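PDB 3A2Q: 6-aminohexanoate-cyclic-dimer hydrolase from Arthrobacter sp., which hydrolyses the cyclic dimer of 6-aminohexanoate, a nylon-6 by-product, to the linear dimer. Local coordinates for residues E276-A284 against I440-V451; G283-H293 against V466-L474. The protein carries 1 engineered substitution. All coordinates share one frame; numbering follows the deposited sequence.

Contact 1: E276-A284 against I440-V451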
loop_
_atom_site.group_PDB
_atom_site.type_symbol
_atom_site.label_atom_id
_atom_site.label_comp_id
_atom_site.label_asym_id
_atom_site.label_seq_id
_atom_site.Cartn_x
_atom_site.Cartn_y
_atom_site.Cartn_z
ATOM N N GLU A 276 -4.717 21.822 4.366
ATOM C CA GLU A 276 -3.600 21.274 5.126
ATOM C C GLU A 276 -2.844 20.240 4.311
ATOM O O GLU A 276 -1.630 20.142 4.416
ATOM C CB GLU A 276 -4.083 20.677 6.453
ATOM C CG GLU A 276 -4.850 21.694 7.307
ATOM C CD GLU A 276 -4.982 21.293 8.763
ATOM O OE1 GLU A 276 -5.000 20.082 9.059
ATOM O OE2 GLU A 276 -5.085 22.204 9.614
ATOM N N CYS A 277 -3.562 19.466 3.500
ATOM C CA CYS A 277 -2.909 18.483 2.642
ATOM C C CYS A 277 -2.071 19.238 1.608
ATOM O O CYS A 277 -0.927 18.876 1.335
ATOM C CB CYS A 277 -3.946 17.618 1.924
ATOM S SG CYS A 277 -4.761 16.448 3.011
ATOM N N ALA A 278 -2.647 20.295 1.043
ATOM C CA ALA A 278 -1.951 21.090 0.043
ATOM C C ALA A 278 -0.707 21.757 0.626
ATOM O O ALA A 278 0.341 21.795 -0.018
ATOM C CB ALA A 278 -2.883 22.145 -0.534
ATOM N N ALA A 279 -0.820 22.264 1.850
ATOM C CA ALA A 279 0.300 22.945 2.495
ATOM C C ALA A 279 1.479 22.013 2.777
ATOM O O ALA A 279 2.629 22.442 2.749
ATOM C CB ALA A 279 -0.170 23.611 3.788
ATOM N N ALA A 280 1.191 20.745 3.056
ATOM C CA ALA A 280 2.239 19.767 3.333
ATOM C C ALA A 280 3.047 19.545 2.066
ATOM O O ALA A 280 4.274 19.500 2.097
ATOM C CB ALA A 280 1.622 18.444 3.799
ATOM N N ALA A 281 2.349 19.404 0.945
ATOM C CA ALA A 281 3.016 19.199 -0.336
ATOM C C ALA A 281 3.812 20.453 -0.699
ATOM O O ALA A 281 4.946 20.370 -1.178
ATOM C CB ALA A 281 1.987 18.897 -1.415
ATOM N N ARG A 282 3.216 21.617 -0.464
ATOM C CA ARG A 282 3.885 22.879 -0.763
ATOM C C ARG A 282 5.179 22.973 0.051
ATOM O O ARG A 282 6.231 23.344 -0.473
ATOM C CB ARG A 282 2.947 24.051 -0.442
ATOM C CG ARG A 282 3.531 25.439 -0.692
ATOM C CD ARG A 282 4.000 25.615 -2.127
ATOM N NE ARG A 282 2.906 25.521 -3.090
ATOM C CZ ARG A 282 3.061 25.645 -4.405
ATOM N NH1 ARG A 282 4.267 25.869 -4.914
ATOM N NH2 ARG A 282 2.014 25.543 -5.211
ATOM N N GLY A 283 5.092 22.615 1.328
ATOM C CA GLY A 283 6.252 22.651 2.201
ATOM C C GLY A 283 7.373 21.750 1.716
ATOM O O GLY A 283 8.545 22.107 1.813
ATOM N N ALA A 284 7.015 20.576 1.203
ATOM C CA ALA A 284 8.005 19.631 0.696
ATOM C C ALA A 284 8.640 20.196 -0.571
ATOM O O ALA A 284 9.834 20.025 -0.804
ATOM C CB ALA A 284 7.346 18.283 0.399
ATOM N N ILE A 440 5.592 13.362 5.888
ATOM C CA ILE A 440 6.132 14.697 6.122
ATOM C C ILE A 440 5.217 15.680 6.845
ATOM O O ILE A 440 5.696 16.591 7.524
ATOM C CB ILE A 440 6.570 15.325 4.775
ATOM C CG1 ILE A 440 7.741 14.529 4.197
ATOM C CG2 ILE A 440 6.943 16.787 4.958
ATOM C CD1 ILE A 440 8.132 14.964 2.786
ATOM N N GLY A 441 3.906 15.505 6.716
ATOM C CA GLY A 441 3.000 16.439 7.359
ATOM C C GLY A 441 2.135 15.913 8.488
ATOM O O GLY A 441 2.055 14.708 8.730
ATOM N N MET A 442 1.493 16.851 9.180
ATOM C CA MET A 442 0.583 16.561 10.284
ATOM C C MET A 442 -0.540 17.589 10.216
ATOM O O MET A 442 -0.300 18.764 9.931
ATOM C CB MET A 442 1.298 16.686 11.637
ATOM C CG MET A 442 2.309 15.595 11.925
ATOM S SD MET A 442 1.547 13.980 12.163
ATOM C CE MET A 442 0.860 14.169 13.817
ATOM N N SER A 443 -1.766 17.141 10.469
ATOM C CA SER A 443 -2.929 18.026 10.452
ATOM C C SER A 443 -2.919 18.853 11.729
ATOM O O SER A 443 -2.200 18.528 12.676
ATOM C CB SER A 443 -4.215 17.209 10.418
ATOM O OG SER A 443 -4.400 16.572 11.670
ATOM N N SER A 444 -3.725 19.909 11.766
ATOM C CA SER A 444 -3.779 20.756 12.947
ATOM C C SER A 444 -4.353 19.997 14.146
ATOM O O SER A 444 -4.186 20.419 15.293
ATOM C CB SER A 444 -4.592 22.023 12.669
ATOM O OG SER A 444 -5.912 21.728 12.252
ATOM N N ASP A 445 -5.021 18.872 13.899
ATOM C CA ASP A 445 -5.551 18.107 15.017
ATOM C C ASP A 445 -4.779 16.811 15.258
ATOM O O ASP A 445 -5.324 15.824 15.754
ATOM C CB ASP A 445 -7.069 17.867 14.869
ATOM C CG ASP A 445 -7.435 16.957 13.716
ATOM O OD1 ASP A 445 -6.593 16.711 12.830
ATOM O OD2 ASP A 445 -8.599 16.494 13.698
ATOM N N GLY A 446 -3.493 16.838 14.888
ATOM C CA GLY A 446 -2.592 15.720 15.118
ATOM C C GLY A 446 -2.619 14.455 14.280
ATOM O O GLY A 446 -2.067 13.434 14.705
ATOM N N MET A 447 -3.238 14.505 13.106
ATOM C CA MET A 447 -3.308 13.336 12.236
ATOM C C MET A 447 -2.262 13.439 11.118
ATOM O O MET A 447 -2.085 14.493 10.520
ATOM C CB MET A 447 -4.705 13.217 11.617
ATOM C CG MET A 447 -5.836 13.017 12.624
ATOM S SD MET A 447 -5.547 11.609 13.698
ATOM C CE MET A 447 -5.812 10.250 12.565
ATOM N N PRO A 448 -1.555 12.335 10.831
ATOM C CA PRO A 448 -0.534 12.346 9.774
ATOM C C PRO A 448 -1.068 12.711 8.390
ATOM O O PRO A 448 -2.189 12.347 8.025
ATOM C CB PRO A 448 0.029 10.925 9.819
ATOM C CG PRO A 448 -0.191 10.509 11.254
ATOM C CD PRO A 448 -1.571 11.044 11.537
ATOM N N ILE A 449 -0.254 13.445 7.635
ATOM C CA ILE A 449 -0.579 13.860 6.269
ATOM C C ILE A 449 0.622 13.466 5.408
ATOM O O ILE A 449 1.735 13.933 5.634
ATOM C CB ILE A 449 -0.790 15.400 6.158
ATOM C CG1 ILE A 449 -2.059 15.811 6.902
ATOM C CG2 ILE A 449 -0.869 15.824 4.693
ATOM C CD1 ILE A 449 -2.362 17.308 6.833
ATOM N N GLY A 450 0.399 12.600 4.427
ATOM C CA GLY A 450 1.501 12.190 3.576
ATOM C C GLY A 450 1.724 13.079 2.366
ATOM O O GLY A 450 0.805 13.744 1.879
ATOM N N VAL A 451 2.971 13.117 1.900
ATOM C CA VAL A 451 3.326 13.874 0.707
ATOM C C VAL A 451 3.761 12.815 -0.310
ATOM O O VAL A 451 4.571 11.932 0.005
ATOM C CB VAL A 451 4.472 14.871 0.983
ATOM C CG1 VAL A 451 4.898 15.544 -0.312
ATOM C CG2 VAL A 451 3.999 15.927 1.978
HETATM O O HOH W 1 0.754 16.642 0.980
#
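Glu276 reaches from the first turn of helix 275-290 to the turn of a beta hairpin in the large mixed sheet of this amidase-family enzyme. The hairpin strands 435-442 and 448-455 pair through Gly441 and Ile449, and Ser443 to Gly446 form a type I beta turn. Glu276 CB rests on Ile449 CD1 at 3.8 Å. CG stands anti to the carbonyl carbon (chi1 -56°) and the chain then runs extended, which carries the carboxylate past the isoleucine to the turn. Glu276 OE1 accepts Ser444 N at 3.0 Å on its syn side, with the donor 31° out of the carboxylate plane. Glu276 OE2 takes the hydroxyl of Ser444 OG at 2.8 Å on its syn lone pair. OE1 also accepts a hydrogen bond from Gln392 NE2, so several donors fix the rotation of the group. Further along, small side chains let the helix lie close to the strands. Ala280 CB sits 3.7 Å from Ile449 CG2 and also touches Val451 CG2. Ala284 CB meets Val451 CG1 at 3.7 Å. One water links the backbones, donating to Cys277 O at 2.8 Å and to Gly450 O at 3.0 Å.

Contact 2: G283-H293 against V466-L474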
loop_
_atom_site.group_PDB
_atom_site.type_symbol
_atom_site.label_atom_id
_atom_site.label_comp_id
_atom_site.label_asym_id
_atom_site.label_seq_id
_atom_site.Cartn_x
_atom_site.Cartn_y
_atom_site.Cartn_z
ATOM N N GLY A 283 5.092 22.615 1.328
ATOM C CA GLY A 283 6.252 22.651 2.201
ATOM C C GLY A 283 7.373 21.750 1.716
ATOM O O GLY A 283 8.545 22.107 1.813
ATOM N N ALA A 284 7.015 20.576 1.203
ATOM C CA ALA A 284 8.005 19.631 0.696
ATOM C C ALA A 284 8.640 20.196 -0.571
ATOM O O ALA A 284 9.834 20.025 -0.804
ATOM C CB ALA A 284 7.346 18.283 0.399
ATOM N N ALA A 285 7.827 20.862 -1.385
ATOM C CA ALA A 285 8.296 21.467 -2.626
ATOM C C ALA A 285 9.302 22.572 -2.305
ATOM O O ALA A 285 10.306 22.720 -2.989
ATOM C CB ALA A 285 7.120 22.039 -3.408
ATOM N N ALA A 286 9.025 23.342 -1.258
ATOM C CA ALA A 286 9.921 24.418 -0.852
ATOM C C ALA A 286 11.257 23.837 -0.405
ATOM O O ALA A 286 12.314 24.400 -0.689
ATOM C CB ALA A 286 9.297 25.223 0.279
ATOM N N ALA A 287 11.205 22.710 0.297
ATOM C CA ALA A 287 12.421 22.056 0.769
ATOM C C ALA A 287 13.246 21.551 -0.415
ATOM O O ALA A 287 14.475 21.566 -0.378
ATOM C CB ALA A 287 12.069 20.897 1.707
ATOM N N LEU A 288 12.574 21.096 -1.469
ATOM C CA LEU A 288 13.293 20.618 -2.643
ATOM C C LEU A 288 13.935 21.806 -3.354
ATOM O O LEU A 288 15.040 21.696 -3.875
ATOM C CB LEU A 288 12.352 19.865 -3.595
ATOM C CG LEU A 288 11.804 18.516 -3.106
ATOM C CD1 LEU A 288 10.873 17.929 -4.165
ATOM C CD2 LEU A 288 12.950 17.554 -2.825
ATOM N N ALA A 289 13.241 22.944 -3.369
ATOM C CA ALA A 289 13.783 24.142 -4.003
ATOM C C ALA A 289 15.053 24.546 -3.255
ATOM O O ALA A 289 16.069 24.887 -3.865
ATOM C CB ALA A 289 12.761 25.273 -3.958
ATOM N N ALA A 290 14.989 24.498 -1.928
ATOM C CA ALA A 290 16.133 24.844 -1.090
ATOM C C ALA A 290 17.303 23.895 -1.353
ATOM O O ALA A 290 18.465 24.257 -1.172
ATOM C CB ALA A 290 15.737 24.788 0.379
ATOM N N LEU A 291 16.988 22.678 -1.781
ATOM C CA LEU A 291 18.010 21.678 -2.071
ATOM C C LEU A 291 18.630 21.876 -3.450
ATOM O O LEU A 291 19.554 21.156 -3.834
ATOM C CB LEU A 291 17.414 20.271 -1.960
ATOM C CG LEU A 291 17.037 19.837 -0.541
ATOM C CD1 LEU A 291 16.264 18.530 -0.578
ATOM C CD2 LEU A 291 18.301 19.692 0.290
ATOM N N GLY A 292 18.109 22.842 -4.200
ATOM C CA GLY A 292 18.653 23.126 -5.515
ATOM C C GLY A 292 17.870 22.650 -6.724
ATOM O O GLY A 292 18.252 22.945 -7.856
ATOM N N HIS A 293 16.783 21.917 -6.510
ATOM C CA HIS A 293 15.998 21.431 -7.637
ATOM C C HIS A 293 15.261 22.570 -8.329
ATOM O O HIS A 293 15.089 23.651 -7.762
ATOM C CB HIS A 293 14.996 20.372 -7.169
ATOM C CG HIS A 293 15.641 19.137 -6.624
ATOM N ND1 HIS A 293 16.263 18.206 -7.425
ATOM C CD2 HIS A 293 15.781 18.694 -5.352
ATOM C CE1 HIS A 293 16.759 17.241 -6.672
ATOM N NE2 HIS A 293 16.480 17.512 -5.410
ATOM N N VAL A 466 15.543 11.195 -4.018
ATOM C CA VAL A 466 14.902 12.431 -3.583
ATOM C C VAL A 466 14.145 12.216 -2.275
ATOM O O VAL A 466 14.049 13.120 -1.444
ATOM C CB VAL A 466 13.939 12.975 -4.655
ATOM C CG1 VAL A 466 13.222 14.216 -4.132
ATOM C CG2 VAL A 466 14.723 13.336 -5.906
ATOM N N ALA A 467 13.616 11.015 -2.083
ATOM C CA ALA A 467 12.895 10.728 -0.854
ATOM C C ALA A 467 13.898 10.826 0.295
ATOM O O ALA A 467 13.581 11.325 1.373
ATOM C CB ALA A 467 12.289 9.330 -0.909
ATOM N N ALA A 468 15.117 10.353 0.055
ATOM C CA ALA A 468 16.156 10.399 1.076
ATOM C C ALA A 468 16.494 11.848 1.423
ATOM O O ALA A 468 16.734 12.168 2.587
ATOM C CB ALA A 468 17.405 9.668 0.593
ATOM N N GLN A 469 16.510 12.721 0.418
ATOM C CA GLN A 469 16.814 14.132 0.654
ATOM C C GLN A 469 15.726 14.783 1.509
ATOM O O GLN A 469 16.016 15.581 2.398
ATOM C CB GLN A 469 16.933 14.891 -0.673
ATOM C CG GLN A 469 17.926 14.288 -1.657
ATOM C CD GLN A 469 18.110 15.142 -2.893
ATOM O OE1 GLN A 469 17.171 15.765 -3.379
ATOM N NE2 GLN A 469 19.328 15.162 -3.420
ATOM N N LEU A 470 14.471 14.443 1.237
ATOM C CA LEU A 470 13.360 15.006 1.998
ATOM C C LEU A 470 13.343 14.473 3.423
ATOM O O LEU A 470 12.950 15.171 4.353
ATOM C CB LEU A 470 12.031 14.700 1.306
ATOM C CG LEU A 470 11.712 15.594 0.107
ATOM C CD1 LEU A 470 10.445 15.102 -0.580
ATOM C CD2 LEU A 470 11.553 17.038 0.579
ATOM N N GLU A 471 13.767 13.227 3.581
ATOM C CA GLU A 471 13.833 12.590 4.886
ATOM C C GLU A 471 14.850 13.346 5.744
ATOM O O GLU A 471 14.702 13.450 6.963
ATOM C CB GLU A 471 14.264 11.134 4.710
ATOM C CG GLU A 471 14.378 10.325 5.982
ATOM C CD GLU A 471 14.781 8.893 5.693
ATOM O OE1 GLU A 471 15.801 8.697 4.994
ATOM O OE2 GLU A 471 14.084 7.965 6.153
ATOM N N GLY A 472 15.876 13.885 5.092
ATOM C CA GLY A 472 16.901 14.621 5.808
ATOM C C GLY A 472 16.539 16.073 6.050
ATOM O O GLY A 472 16.963 16.669 7.041
ATOM N N ALA A 473 15.750 16.643 5.148
ATOM C CA ALA A 473 15.336 18.037 5.259
ATOM C C ALA A 473 14.145 18.201 6.199
ATOM O O ALA A 473 14.030 19.204 6.909
ATOM C CB ALA A 473 14.979 18.578 3.880
ATOM N N LEU A 474 13.262 17.209 6.198
ATOM C CA LEU A 474 12.066 17.262 7.025
ATOM C C LEU A 474 11.884 15.959 7.792
ATOM O O LEU A 474 10.851 15.304 7.683
ATOM C CB LEU A 474 10.853 17.537 6.131
ATOM C CG LEU A 474 10.991 18.789 5.253
ATOM C CD1 LEU A 474 9.813 18.897 4.290
ATOM C CD2 LEU A 474 11.083 20.031 6.147
#
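Gln469 OE1 receives His293 NE2 across the contact at 2.8 Å, with a nearly straight N-H...O angle of 172°. The donor lies in the carbonyl plane, on a lone pair of the oxygen. The oxygen in turn lies in the plane of the imidazole, at its edge. Ring and amide planes are turned 50° apart, and the two side chains come from opposite directions. The other ring nitrogen, ND1, is hydrogen-bonded to the backbone N of Leu258, so both ring nitrogens are engaged and the rotation of the ring is held. A Schellman motif ends the helix. Gly292 has positive phi, His293 N bonds back to Leu288 O, and His293 points toward helix 460-473. Beside the polar pair, Leu291 CD1 lies 3.7 Å from Gln469 CB. Deeper in, Leu288 CD2 reaches between two side chains of the second helix. It is 3.6 Å from Val466 CG1 and 3.7 Å from Leu470 CD2, and the leucine crosses each at about a right angle. Leu470 CD2 also approaches Ala284 O and Ala287 CB. Leu474 CD1 closes the far end, 4.0 Å from Ala287 CB. The axes of the two helix segments approach to 10.2 Å and cross at 100°. Leu288 also packs on Val260 and Val295 of strands 259-262 and 294-297, while Leu470 and Leu474 rest on Ile440 of strand 435-442.

Both contacts use helix 275-290 and share Gly283 and Ala284. Contact 1 lays the N-terminal part of the helix on the hairpin strands. Contact 2 sets the C-terminal part against helix 460-473, which follows strand 448-455 in the chain. Their centres are about 14 Å apart, and they meet where Ile440 CG2 packs on Leu474 CD1 at 3.6 Å. Each is partly buried and mixes apolar packing with polar bonding near one end; contact 1 adds a bridging water. In contact 1 that end is a carboxylate held by a hairpin turn, and alanines face the strands. In contact 2 it is a neutral amide accepting from an imidazole, and leucines pack with alanines between helices whose axes lie further apart. Both lie away from the active site.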